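Local coordinates for epimerase domain-containing protein (Bacillus cereus HuA2-4, PDB 6ZLK) that catalyses the reversible 4-epimerisation of UDP-glucuronic acid to UDP-galacturonic acid, using a bound NAD, at residues Leu174-Val179 against Arg223-Ala228; Thr178-Arg183 against Val297-Gly302; Ser24-Val29 against Ala228-Lys233; His158-Tyr163 against Ile169-Leu174. All blocks are in the same frame, centred on the assembly; numbering follows the deposited sequence.

Contact 1 of 4, residues Leu174-Val179 against Arg223-Ala228; sequences LRYFTV and RGTVAA. With UGA (uridine-5'-diphosphate-glucuronic acid), chain F.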
# COMPACT_ATOMS: atom_id res chain seq x y z
N LEU A 174 -8.92 -12.57 4.62
CA LEU A 174 -10.03 -12.36 5.56
C LEU A 174 -9.92 -10.94 6.09
O LEU A 174 -8.89 -10.58 6.63
CB LEU A 174 -10.03 -13.39 6.70
CG LEU A 174 -9.94 -14.85 6.30
CD1 LEU A 174 -9.95 -15.75 7.56
CD2 LEU A 174 -11.10 -15.18 5.37
N ARG A 175 -10.95 -10.14 5.92
CA ARG A 175 -11.04 -8.80 6.53
C ARG A 175 -11.87 -8.88 7.80
O ARG A 175 -13.12 -8.94 7.75
CB ARG A 175 -11.67 -7.78 5.57
CG ARG A 175 -10.78 -7.48 4.39
CD ARG A 175 -11.51 -6.61 3.40
NE ARG A 175 -10.59 -6.21 2.35
CZ ARG A 175 -10.95 -5.63 1.20
NH1 ARG A 175 -12.21 -5.39 0.94
NH2 ARG A 175 -10.06 -5.32 0.29
N TYR A 176 -11.20 -8.87 8.93
CA TYR A 176 -11.90 -8.78 10.23
C TYR A 176 -12.43 -7.38 10.52
O TYR A 176 -11.81 -6.38 10.21
CB TYR A 176 -10.88 -9.11 11.32
CG TYR A 176 -10.33 -10.51 11.40
CD1 TYR A 176 -10.83 -11.61 10.71
CD2 TYR A 176 -9.21 -10.73 12.19
CE1 TYR A 176 -10.30 -12.87 10.85
CE2 TYR A 176 -8.63 -11.98 12.29
CZ TYR A 176 -9.20 -13.07 11.67
OH TYR A 176 -8.63 -14.32 11.82
N PHE A 177 -13.58 -7.34 11.19
CA PHE A 177 -14.20 -6.13 11.76
C PHE A 177 -14.16 -6.19 13.29
O PHE A 177 -14.71 -7.11 13.97
CB PHE A 177 -15.63 -6.01 11.28
CG PHE A 177 -15.79 -5.70 9.81
CD1 PHE A 177 -15.31 -6.51 8.81
CD2 PHE A 177 -16.41 -4.51 9.47
CE1 PHE A 177 -15.43 -6.13 7.49
CE2 PHE A 177 -16.56 -4.13 8.14
CZ PHE A 177 -16.05 -4.94 7.15
N THR A 178 -13.52 -5.20 13.85
CA THR A 178 -13.34 -4.89 15.29
C THR A 178 -13.63 -6.12 16.14
O THR A 178 -14.71 -6.25 16.71
CB THR A 178 -14.15 -3.65 15.70
OG1 THR A 178 -13.88 -2.63 14.73
CG2 THR A 178 -13.69 -3.23 17.09
N VAL A 179 -12.57 -6.86 16.43
CA VAL A 179 -12.75 -8.10 17.21
C VAL A 179 -12.69 -7.77 18.70
O VAL A 179 -11.85 -6.97 19.12
CB VAL A 179 -11.70 -9.14 16.78
CG1 VAL A 179 -11.85 -10.44 17.53
CG2 VAL A 179 -11.78 -9.34 15.26
N ARG A 223 -14.20 -19.04 14.48
CA ARG A 223 -15.00 -20.02 13.70
C ARG A 223 -14.94 -19.67 12.21
O ARG A 223 -14.72 -20.60 11.39
CB ARG A 223 -16.47 -20.06 14.15
CG ARG A 223 -16.64 -20.91 15.38
CD ARG A 223 -18.11 -21.07 15.76
NE ARG A 223 -18.68 -19.89 16.37
CZ ARG A 223 -18.72 -19.66 17.69
NH1 ARG A 223 -18.18 -20.54 18.55
NH2 ARG A 223 -19.26 -18.55 18.15
N GLY A 224 -15.03 -18.38 11.85
CA GLY A 224 -14.88 -18.02 10.43
C GLY A 224 -13.49 -18.33 9.91
O GLY A 224 -13.28 -18.80 8.75
N THR A 225 -12.49 -18.06 10.74
CA THR A 225 -11.09 -18.21 10.34
C THR A 225 -10.78 -19.70 10.11
O THR A 225 -10.09 -20.02 9.11
CB THR A 225 -10.23 -17.50 11.38
OG1 THR A 225 -10.57 -16.11 11.50
CG2 THR A 225 -8.77 -17.66 11.07
N VAL A 226 -11.18 -20.58 11.02
CA VAL A 226 -11.01 -22.03 10.86
C VAL A 226 -11.82 -22.49 9.64
O VAL A 226 -11.32 -23.34 8.94
CB VAL A 226 -11.40 -22.72 12.17
CG1 VAL A 226 -11.46 -24.21 11.99
CG2 VAL A 226 -10.40 -22.34 13.26
N ALA A 227 -12.99 -21.92 9.40
CA ALA A 227 -13.81 -22.32 8.24
C ALA A 227 -13.05 -22.02 6.94
O ALA A 227 -13.25 -22.77 5.97
CB ALA A 227 -15.15 -21.66 8.23
N ALA A 228 -12.22 -20.98 6.89
CA ALA A 228 -11.40 -20.70 5.69
C ALA A 228 -10.48 -21.89 5.38
O ALA A 228 -10.15 -22.11 4.18
CB ALA A 228 -10.61 -19.41 5.86
C1' UGA F . -9.88 -2.46 15.72
C2' UGA F . -8.46 -2.95 15.91
O2' UGA F . -7.83 -2.09 16.85
C3' UGA F . -7.66 -2.96 14.63
O3' UGA F . -6.45 -3.67 14.89
C4' UGA F . -8.42 -3.61 13.48
O4' UGA F . -7.68 -3.41 12.27
C5' UGA F . -9.82 -2.98 13.36
O5' UGA F . -10.51 -3.09 14.61
C6' UGA F . -10.75 -3.57 12.28
O'P UGA F . -10.30 -3.91 11.21
O'Q UGA F . -11.93 -3.62 12.49
PB UGA F . -11.09 -0.14 15.98
O1B UGA F . -12.33 -0.42 15.23
O2B UGA F . -10.51 1.22 16.03
O3B UGA F . -9.83 -1.05 15.60
O3A UGA F . -11.35 -0.69 17.46
PA UGA F . -11.34 -0.11 18.94
O1A UGA F . -9.96 0.27 19.27
O2A UGA F . -12.06 -1.09 19.78
O5D UGA F . -12.21 1.24 18.79
C5D UGA F . -13.58 1.23 18.45
C4D UGA F . -14.12 2.62 18.67
O4D UGA F . -13.93 3.02 20.05
C3D UGA F . -13.46 3.71 17.82
O3D UGA F . -14.55 4.41 17.22
C2D UGA F . -12.68 4.57 18.82
O2D UGA F . -12.87 5.95 18.55
C1D UGA F . -13.42 4.33 20.13
N1 UGA F . -12.58 4.42 21.33
C6 UGA F . -11.44 3.67 21.48
C2 UGA F . -13.08 5.20 22.37
O2 UGA F . -14.08 5.89 22.27
N3 UGA F . -12.36 5.13 23.52
C4 UGA F . -11.21 4.41 23.74
O4 UGA F . -10.67 4.50 24.83
C5 UGA F . -10.74 3.64 22.61
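At the pocket shared by NAD and the UDP-sugar, Tyr-176 on a strand of the Rossmann-type sheet reaches Thr-225 on the helix packed against it. The two short axes run antiparallel, at 176° and 10.5 Å apart at their closest. Tyr-176 OH donates to Thr-225 OG1 over 2.7 Å, and the acceptor lies at the edge of the phenol, close to its plane. A chi1 of -67°, with CG anti to the carbonyl carbon, places OH at the threonine; the two side chains cross at about a right angle. Beside the bond, Leu-174 CD1 rests 3.9 Å from Thr-225 CA and 4.1 Å from Ala-228 CB. Two residues on from Tyr-176 the backbone turns to the ligands: Thr-178 N donates to the sugar carboxylate oxygen O'Q of UGA (2.6 Å, 160° at the hydrogen), while Val-179 N binds O7N of NAD. Thr-225 OG1 also bonds to Cys-221 O one helical turn back. The hydroxyl thus receives one hydrogen bond and makes another, a buried pair of hydrogen bonds that fixes the rotation of the threonine and ties the tyrosine, which approaches the NAD, to the helix backbone.

Contact 2 of 4, residues Thr178-Arg183 against Val297-Gly302; sequences TVYGPR and VSLSDG. With UGA (uridine-5'-diphosphate-glucuronic acid), chain F.
Tyr-180, at the end of its strand, drives its hydroxyl into the first turn of the helix that starts at Leu-299, and these two residues with Gly-302 supply most of the buried surface. The phenol stands between two parts of that turn. Its OH is 3.4 Å from Gly-302 CA, an approach made possible because Gly-302 carries no side chain on the side facing the ring, and the glycine's carbonyl carbon sits at the ring edge, 3.5 Å from CE2. Leu-299 CD2 lies 3.8 Å from CZ, the two side chains crossing at about a right angle. With chi1 at 79°, Tyr-180 CG takes the crowded position between the backbone N and the carbonyl carbon, which places the ring where OH reaches the helix turn. A water in the ring plane bonds to Tyr-180 OH at 2.7 Å and donates to Val-297 O over the same 2.7 Å. Ser-298 is the N-cap of this helix, its OG accepting from Asp-301 N (3.2 Å, 164°). Phe-190 and Tyr-217 make edge-to-face contacts with Tyr-180. Tyr-180, set against the first turn of an N-capped helix, joins the nucleotide-binding sheet to the C-terminal part of the chain, consistent with the two-domain build of extended short-chain dehydrogenase/reductases.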
# COMPACT_ATOMS: atom_id res chain seq x y z
N THR A 178 -13.52 -5.20 13.85
CA THR A 178 -13.34 -4.89 15.29
C THR A 178 -13.63 -6.12 16.14
O THR A 178 -14.71 -6.25 16.71
CB THR A 178 -14.15 -3.65 15.70
OG1 THR A 178 -13.88 -2.63 14.73
CG2 THR A 178 -13.69 -3.23 17.09
N VAL A 179 -12.57 -6.86 16.43
CA VAL A 179 -12.75 -8.10 17.21
C VAL A 179 -12.69 -7.77 18.70
O VAL A 179 -11.85 -6.97 19.12
CB VAL A 179 -11.70 -9.14 16.78
CG1 VAL A 179 -11.85 -10.44 17.53
CG2 VAL A 179 -11.78 -9.34 15.26
N TYR A 180 -13.53 -8.42 19.50
CA TYR A 180 -13.51 -8.17 20.96
C TYR A 180 -13.68 -9.50 21.67
O TYR A 180 -13.98 -10.54 21.07
CB TYR A 180 -14.55 -7.13 21.31
CG TYR A 180 -15.94 -7.71 21.36
CD1 TYR A 180 -16.67 -7.94 20.22
CD2 TYR A 180 -16.51 -8.05 22.57
CE1 TYR A 180 -17.94 -8.49 20.27
CE2 TYR A 180 -17.77 -8.60 22.65
CZ TYR A 180 -18.51 -8.80 21.51
OH TYR A 180 -19.72 -9.41 21.67
N GLY A 181 -13.46 -9.45 22.98
CA GLY A 181 -13.66 -10.64 23.83
C GLY A 181 -12.52 -10.76 24.80
O GLY A 181 -11.62 -9.91 24.87
N PRO A 182 -12.54 -11.87 25.55
CA PRO A 182 -11.42 -12.21 26.41
C PRO A 182 -10.11 -12.11 25.63
O PRO A 182 -10.09 -12.56 24.47
CB PRO A 182 -11.76 -13.65 26.85
CG PRO A 182 -13.24 -13.70 26.78
CD PRO A 182 -13.54 -12.93 25.51
N ARG A 183 -9.06 -11.59 26.23
CA ARG A 183 -7.66 -11.42 25.71
C ARG A 183 -7.58 -10.23 24.76
O ARG A 183 -6.55 -10.02 24.17
CB ARG A 183 -7.08 -12.67 25.04
CG ARG A 183 -7.16 -13.92 25.88
CD ARG A 183 -6.31 -14.97 25.16
NE ARG A 183 -6.71 -16.23 25.70
CZ ARG A 183 -6.42 -17.39 25.17
NH1 ARG A 183 -5.72 -17.46 24.04
NH2 ARG A 183 -6.81 -18.48 25.79
N VAL A 297 -22.74 -14.97 18.50
CA VAL A 297 -22.61 -14.46 19.88
C VAL A 297 -23.14 -13.03 19.94
O VAL A 297 -22.59 -12.16 19.25
CB VAL A 297 -21.15 -14.54 20.36
CG1 VAL A 297 -21.01 -13.95 21.75
CG2 VAL A 297 -20.65 -15.98 20.29
N SER A 298 -24.13 -12.77 20.80
CA SER A 298 -24.71 -11.44 21.00
C SER A 298 -23.70 -10.57 21.74
O SER A 298 -22.85 -11.08 22.47
CB SER A 298 -26.01 -11.48 21.79
OG SER A 298 -25.73 -11.92 23.11
N LEU A 299 -23.84 -9.28 21.58
CA LEU A 299 -23.02 -8.32 22.35
C LEU A 299 -23.20 -8.53 23.84
O LEU A 299 -22.18 -8.48 24.51
CB LEU A 299 -23.42 -6.90 21.98
CG LEU A 299 -22.74 -6.39 20.73
CD1 LEU A 299 -23.38 -5.07 20.30
CD2 LEU A 299 -21.24 -6.24 20.97
N SER A 300 -24.40 -8.80 24.35
CA SER A 300 -24.55 -8.92 25.83
C SER A 300 -23.74 -10.13 26.29
O SER A 300 -22.98 -10.02 27.27
CB SER A 300 -25.99 -8.95 26.31
OG SER A 300 -26.70 -9.96 25.67
N ASP A 301 -23.82 -11.25 25.58
CA ASP A 301 -23.05 -12.45 25.97
C ASP A 301 -21.55 -12.17 25.83
O ASP A 301 -20.77 -12.56 26.71
CB ASP A 301 -23.49 -13.67 25.16
CG ASP A 301 -24.84 -14.27 25.56
OD1 ASP A 301 -25.37 -13.91 26.64
OD2 ASP A 301 -25.33 -15.12 24.79
N GLY A 302 -21.12 -11.53 24.74
CA GLY A 302 -19.67 -11.29 24.48
C GLY A 302 -19.09 -10.28 25.46
O GLY A 302 -17.98 -10.53 25.97
C1' UGA F . -9.88 -2.46 15.72
C2' UGA F . -8.46 -2.95 15.91
O2' UGA F . -7.83 -2.09 16.85
C3' UGA F . -7.66 -2.96 14.63
O3' UGA F . -6.45 -3.67 14.89
C4' UGA F . -8.42 -3.61 13.48
O4' UGA F . -7.68 -3.41 12.27
C5' UGA F . -9.82 -2.98 13.36
O5' UGA F . -10.51 -3.09 14.61
C6' UGA F . -10.75 -3.57 12.28
O'P UGA F . -10.30 -3.91 11.21
O'Q UGA F . -11.93 -3.62 12.49
PB UGA F . -11.09 -0.14 15.98
O1B UGA F . -12.33 -0.42 15.23
O2B UGA F . -10.51 1.22 16.03
O3B UGA F . -9.83 -1.05 15.60
O3A UGA F . -11.35 -0.69 17.46
PA UGA F . -11.34 -0.11 18.94
O1A UGA F . -9.96 0.27 19.27
O2A UGA F . -12.06 -1.09 19.78
O5D UGA F . -12.21 1.24 18.79
C5D UGA F . -13.58 1.23 18.45
C4D UGA F . -14.12 2.62 18.67
O4D UGA F . -13.93 3.02 20.05
C3D UGA F . -13.46 3.71 17.82
O3D UGA F . -14.55 4.41 17.22
C2D UGA F . -12.68 4.57 18.82
O2D UGA F . -12.87 5.95 18.55
C1D UGA F . -13.42 4.33 20.13
N1 UGA F . -12.58 4.42 21.33
C6 UGA F . -11.44 3.67 21.48
C2 UGA F . -13.08 5.20 22.37
O2 UGA F . -14.08 5.89 22.27
N3 UGA F . -12.36 5.13 23.52
C4 UGA F . -11.21 4.41 23.74
O4 UGA F . -10.67 4.50 24.83
C5 UGA F . -10.74 3.64 22.61
O HOH W 1 -21.05 -9.99 19.37

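Contact 3 of 4, residues Ser24-Val29 against Ala228-Lys233; sequences SAYHVV and ALETKK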
# COMPACT_ATOMS: atom_id res chain seq x y z
N SER A 24 -7.10 -33.10 16.71
CA SER A 24 -5.89 -33.92 16.94
C SER A 24 -5.09 -34.09 15.65
O SER A 24 -3.93 -34.46 15.75
CB SER A 24 -6.26 -35.26 17.54
OG SER A 24 -7.08 -35.91 16.60
N ALA A 25 -5.66 -33.87 14.48
CA ALA A 25 -4.94 -34.00 13.21
C ALA A 25 -4.01 -32.80 12.97
O ALA A 25 -3.12 -32.90 12.12
CB ALA A 25 -5.91 -34.14 12.09
N TYR A 26 -4.25 -31.68 13.64
CA TYR A 26 -3.52 -30.44 13.30
C TYR A 26 -2.28 -30.31 14.16
O TYR A 26 -2.31 -30.51 15.39
CB TYR A 26 -4.39 -29.20 13.47
CG TYR A 26 -5.56 -29.13 12.54
CD1 TYR A 26 -5.62 -29.93 11.40
CD2 TYR A 26 -6.58 -28.25 12.76
CE1 TYR A 26 -6.68 -29.80 10.51
CE2 TYR A 26 -7.66 -28.13 11.90
CZ TYR A 26 -7.69 -28.90 10.75
OH TYR A 26 -8.75 -28.81 9.86
N HIS A 27 -1.21 -29.89 13.52
CA HIS A 27 0.03 -29.48 14.19
C HIS A 27 0.21 -27.99 13.91
O HIS A 27 -0.02 -27.57 12.77
CB HIS A 27 1.21 -30.27 13.67
CG HIS A 27 1.11 -31.71 14.02
ND1 HIS A 27 2.01 -32.32 14.84
CD2 HIS A 27 0.22 -32.64 13.64
CE1 HIS A 27 1.66 -33.62 14.92
NE2 HIS A 27 0.57 -33.83 14.23
N VAL A 28 0.67 -27.25 14.89
CA VAL A 28 0.74 -25.78 14.75
C VAL A 28 2.12 -25.31 15.15
O VAL A 28 2.67 -25.76 16.20
CB VAL A 28 -0.31 -25.10 15.63
CG1 VAL A 28 -0.19 -23.59 15.58
CG2 VAL A 28 -1.70 -25.54 15.22
N VAL A 29 2.68 -24.44 14.33
CA VAL A 29 3.93 -23.69 14.63
C VAL A 29 3.52 -22.22 14.76
O VAL A 29 2.88 -21.69 13.84
CB VAL A 29 4.98 -23.84 13.52
CG1 VAL A 29 6.21 -23.06 13.92
CG2 VAL A 29 5.31 -25.28 13.23
N ALA A 228 -12.22 -20.98 6.89
CA ALA A 228 -11.40 -20.70 5.69
C ALA A 228 -10.48 -21.89 5.38
O ALA A 228 -10.15 -22.11 4.18
CB ALA A 228 -10.61 -19.41 5.86
N LEU A 229 -9.95 -22.58 6.38
CA LEU A 229 -9.14 -23.77 6.17
C LEU A 229 -10.05 -24.93 5.79
O LEU A 229 -9.68 -25.65 4.82
CB LEU A 229 -8.40 -24.07 7.47
CG LEU A 229 -7.55 -25.33 7.48
CD1 LEU A 229 -6.66 -25.36 6.25
CD2 LEU A 229 -6.73 -25.40 8.75
N GLU A 230 -11.17 -25.11 6.49
CA GLU A 230 -11.95 -26.38 6.42
C GLU A 230 -13.06 -26.38 5.37
O GLU A 230 -13.58 -27.49 5.09
CB GLU A 230 -12.57 -26.69 7.77
CG GLU A 230 -11.49 -26.91 8.79
CD GLU A 230 -11.95 -27.30 10.18
OE1 GLU A 230 -13.13 -27.12 10.51
OE2 GLU A 230 -11.07 -27.75 10.97
N THR A 231 -13.36 -25.27 4.74
CA THR A 231 -14.49 -25.24 3.78
C THR A 231 -14.16 -26.20 2.63
O THR A 231 -12.97 -26.30 2.20
CB THR A 231 -14.74 -23.82 3.25
OG1 THR A 231 -15.85 -23.93 2.34
CG2 THR A 231 -13.58 -23.23 2.50
N LYS A 232 -15.21 -26.76 2.04
CA LYS A 232 -15.09 -27.58 0.81
C LYS A 232 -15.10 -26.70 -0.44
O LYS A 232 -14.71 -27.22 -1.52
CB LYS A 232 -16.22 -28.61 0.80
CG LYS A 232 -16.07 -29.69 1.88
CD LYS A 232 -14.63 -30.17 1.98
CE LYS A 232 -14.44 -31.41 2.84
NZ LYS A 232 -13.01 -31.67 3.08
N LYS A 233 -15.47 -25.42 -0.33
CA LYS A 233 -15.57 -24.51 -1.48
C LYS A 233 -14.15 -24.09 -1.89
O LYS A 233 -13.28 -24.04 -1.03
CB LYS A 233 -16.46 -23.32 -1.14
CG LYS A 233 -17.93 -23.67 -0.93
CD LYS A 233 -18.85 -22.77 -1.72
CE LYS A 233 -20.25 -23.33 -1.89
NZ LYS A 233 -20.61 -24.22 -0.76
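Tyr-26 OH donates to Glu-230 OE2 over 2.8 Å, the shortest polar link of this contact. It joins the residue just before strand 27-31 to the last turn of helix 218-230, two elements of the Rossmann-type fold far apart in sequence. The hydroxyl meets the carboxylate on the anti side of OE2, 16° out of its plane, and ring and carboxylate are turned 53° from each other. Seen from the tyrosine, OE2 lies at the ring edge, near the ring plane and on the CE2 side. Glu-230 gets there by an extended chain: CG is anti to the carbonyl carbon, and the chain stays straight beyond it, which also brings Glu-230 CG to 3.5 Å from Tyr-26 OH.

The apolar half of the contact comes from Leu-229, whose side chain approaches from the direction opposite to that of the tyrosine and sets CD2 4.1 Å from Tyr-26 CZ. Both side chains also pack on Ile-3 of strand 2-6, the strand next to 27-31. Being charged and near the surface, Glu-230 is probably stabilised as a carboxylate by the phenol's hydrogen bond. Lys-120 NZ binds the carbonyls of Ala-228 and Leu-229, placing a positive charge at the same helix end. Past it comes an ST turn, in which Lys-233 N donates to Thr-231 OG1, 3.1 Å and 165° at the hydrogen.

Contact 4 of 4, residues His158-Tyr163 against Ile169-Leu174; sequences HLCHVY and IPIVIL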
# COMPACT_ATOMS: atom_id res chain seq x y z
N HIS A 158 -2.61 -6.28 -1.32
CA HIS A 158 -2.18 -6.13 -2.73
C HIS A 158 -1.00 -7.07 -2.98
O HIS A 158 -0.91 -7.67 -4.08
CB HIS A 158 -1.83 -4.66 -3.03
CG HIS A 158 -3.03 -3.75 -3.07
ND1 HIS A 158 -2.94 -2.44 -2.69
CD2 HIS A 158 -4.28 -3.94 -3.48
CE1 HIS A 158 -4.10 -1.86 -2.91
NE2 HIS A 158 -4.94 -2.75 -3.36
N LEU A 159 -0.04 -7.17 -2.06
CA LEU A 159 1.08 -8.10 -2.24
C LEU A 159 0.56 -9.53 -2.41
O LEU A 159 1.02 -10.26 -3.29
CB LEU A 159 2.01 -8.03 -1.03
CG LEU A 159 2.92 -6.81 -1.01
CD1 LEU A 159 3.62 -6.71 0.34
CD2 LEU A 159 3.91 -6.87 -2.15
N CYS A 160 -0.42 -9.95 -1.62
CA CYS A 160 -1.04 -11.28 -1.80
C CYS A 160 -1.55 -11.42 -3.24
O CYS A 160 -1.22 -12.45 -3.85
CB CYS A 160 -2.19 -11.53 -0.83
SG CYS A 160 -1.65 -11.72 0.90
N HIS A 161 -2.25 -10.42 -3.78
CA HIS A 161 -2.75 -10.57 -5.16
C HIS A 161 -1.57 -10.64 -6.13
O HIS A 161 -1.68 -11.37 -7.13
CB HIS A 161 -3.68 -9.45 -5.53
CG HIS A 161 -4.95 -9.49 -4.77
ND1 HIS A 161 -5.83 -10.57 -4.88
CD2 HIS A 161 -5.52 -8.61 -3.92
CE1 HIS A 161 -6.88 -10.34 -4.09
NE2 HIS A 161 -6.72 -9.14 -3.52
N VAL A 162 -0.49 -9.87 -5.92
CA VAL A 162 0.67 -9.94 -6.84
C VAL A 162 1.23 -11.35 -6.85
O VAL A 162 1.49 -11.88 -7.92
CB VAL A 162 1.74 -8.91 -6.41
CG1 VAL A 162 3.07 -9.20 -7.05
CG2 VAL A 162 1.21 -7.49 -6.69
N TYR A 163 1.37 -11.99 -5.71
CA TYR A 163 2.05 -13.29 -5.64
C TYR A 163 1.10 -14.41 -6.08
O TYR A 163 1.58 -15.41 -6.64
CB TYR A 163 2.66 -13.46 -4.26
CG TYR A 163 3.95 -12.71 -4.15
CD1 TYR A 163 3.97 -11.35 -3.87
CD2 TYR A 163 5.16 -13.35 -4.33
CE1 TYR A 163 5.17 -10.65 -3.79
CE2 TYR A 163 6.37 -12.67 -4.22
CZ TYR A 163 6.37 -11.31 -4.01
OH TYR A 163 7.48 -10.55 -3.88
N ILE A 169 0.61 -18.57 -5.69
CA ILE A 169 0.45 -18.75 -4.22
C ILE A 169 -1.04 -18.72 -3.89
O ILE A 169 -1.75 -17.78 -4.27
CB ILE A 169 1.23 -17.67 -3.48
CG1 ILE A 169 2.70 -17.71 -3.93
CG2 ILE A 169 1.07 -17.88 -1.98
CD1 ILE A 169 3.64 -16.84 -3.20
N PRO A 170 -1.56 -19.74 -3.14
CA PRO A 170 -2.98 -19.92 -2.94
C PRO A 170 -3.51 -19.04 -1.78
O PRO A 170 -3.93 -19.53 -0.72
CB PRO A 170 -3.10 -21.41 -2.64
CG PRO A 170 -1.84 -21.67 -1.87
CD PRO A 170 -0.80 -20.90 -2.66
N ILE A 171 -3.57 -17.73 -2.06
CA ILE A 171 -3.97 -16.72 -1.05
C ILE A 171 -5.47 -16.76 -0.83
O ILE A 171 -6.26 -16.99 -1.75
CB ILE A 171 -3.47 -15.31 -1.41
CG1 ILE A 171 -4.21 -14.71 -2.60
CG2 ILE A 171 -1.97 -15.32 -1.58
CD1 ILE A 171 -5.24 -13.68 -2.24
N VAL A 172 -5.86 -16.45 0.41
CA VAL A 172 -7.23 -16.12 0.82
C VAL A 172 -7.08 -14.92 1.76
O VAL A 172 -6.18 -14.98 2.61
CB VAL A 172 -7.87 -17.29 1.59
CG1 VAL A 172 -9.25 -16.87 2.05
CG2 VAL A 172 -7.91 -18.59 0.77
N ILE A 173 -7.89 -13.91 1.57
CA ILE A 173 -7.83 -12.71 2.45
C ILE A 173 -9.08 -12.63 3.31
O ILE A 173 -10.18 -12.65 2.79
CB ILE A 173 -7.58 -11.43 1.64
CG1 ILE A 173 -6.22 -11.43 0.94
CG2 ILE A 173 -7.80 -10.22 2.54
CD1 ILE A 173 -6.11 -10.44 -0.20
N LEU A 174 -8.92 -12.57 4.62
CA LEU A 174 -10.03 -12.36 5.56
C LEU A 174 -9.92 -10.94 6.09
O LEU A 174 -8.89 -10.58 6.63
CB LEU A 174 -10.03 -13.39 6.70
CG LEU A 174 -9.94 -14.85 6.30
CD1 LEU A 174 -9.95 -15.75 7.56
CD2 LEU A 174 -11.10 -15.18 5.37
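Ile-169 opens the contact beside Tyr-163: the two side chains run alongside each other and point the same way, with Ile-169 CD1 3.7 Å from Tyr-163 CB. A weak hydrogen bond runs from Ile-169 N to Tyr-163 O, 3.4 Å. Pro-170 then centres an inverse gamma turn, closed by Ile-171 N to Ile-169 O at 2.9 Å, which starts the strand. Ile-171 faces the helix. Its CG2 is 3.9 Å from Cys-160 CB, while CG1, held between the backbone N and the carbonyl carbon (chi1 71°), leads to CD1, 4.1 Å from His-161 ND1. Two residues further, Ile-173 again turns to the helix, and its CD1 lies 3.6 Å from His-161 NE2, where the two side chains cross at about a right angle, and 4.1 Å from Cys-160 CB. Strand and helix run nearly antiparallel, 162° between axes that close to 8.8 Å. The helix also meets the second subunit, whose Trp-91 makes an edge-to-face contact with Tyr-163; the hydroxyl of Tyr-163 bonds Glu-111 of its own chain. Helix 148-167 returning into a strand parallel to 120-126 is the beta-alpha-beta crossover of the Rossmann fold.

Strand 171-180 runs through three of the contacts. Contact 4 packs its beginning against the dimer-facing helix mainly by hydrophobic contact, contact 1 fastens its middle to helix 218-230 by one hydrogen bond between hydroxyls, and contact 2 lodges its end in a C-terminal helix with a water's help. Contacts 1, 2 and 4 are buried, whereas contact 3 lies near the surface and relies on a carboxylate. Contacts 1 and 3 use successive turns of helix 218-230, meeting at Ala-228. Only contacts 1 and 2 include pocket residues, sharing Thr-178 and Val-179; contacts 2 and 4 lie on opposite sides of the chain's centre, about 29 Å apart between centres.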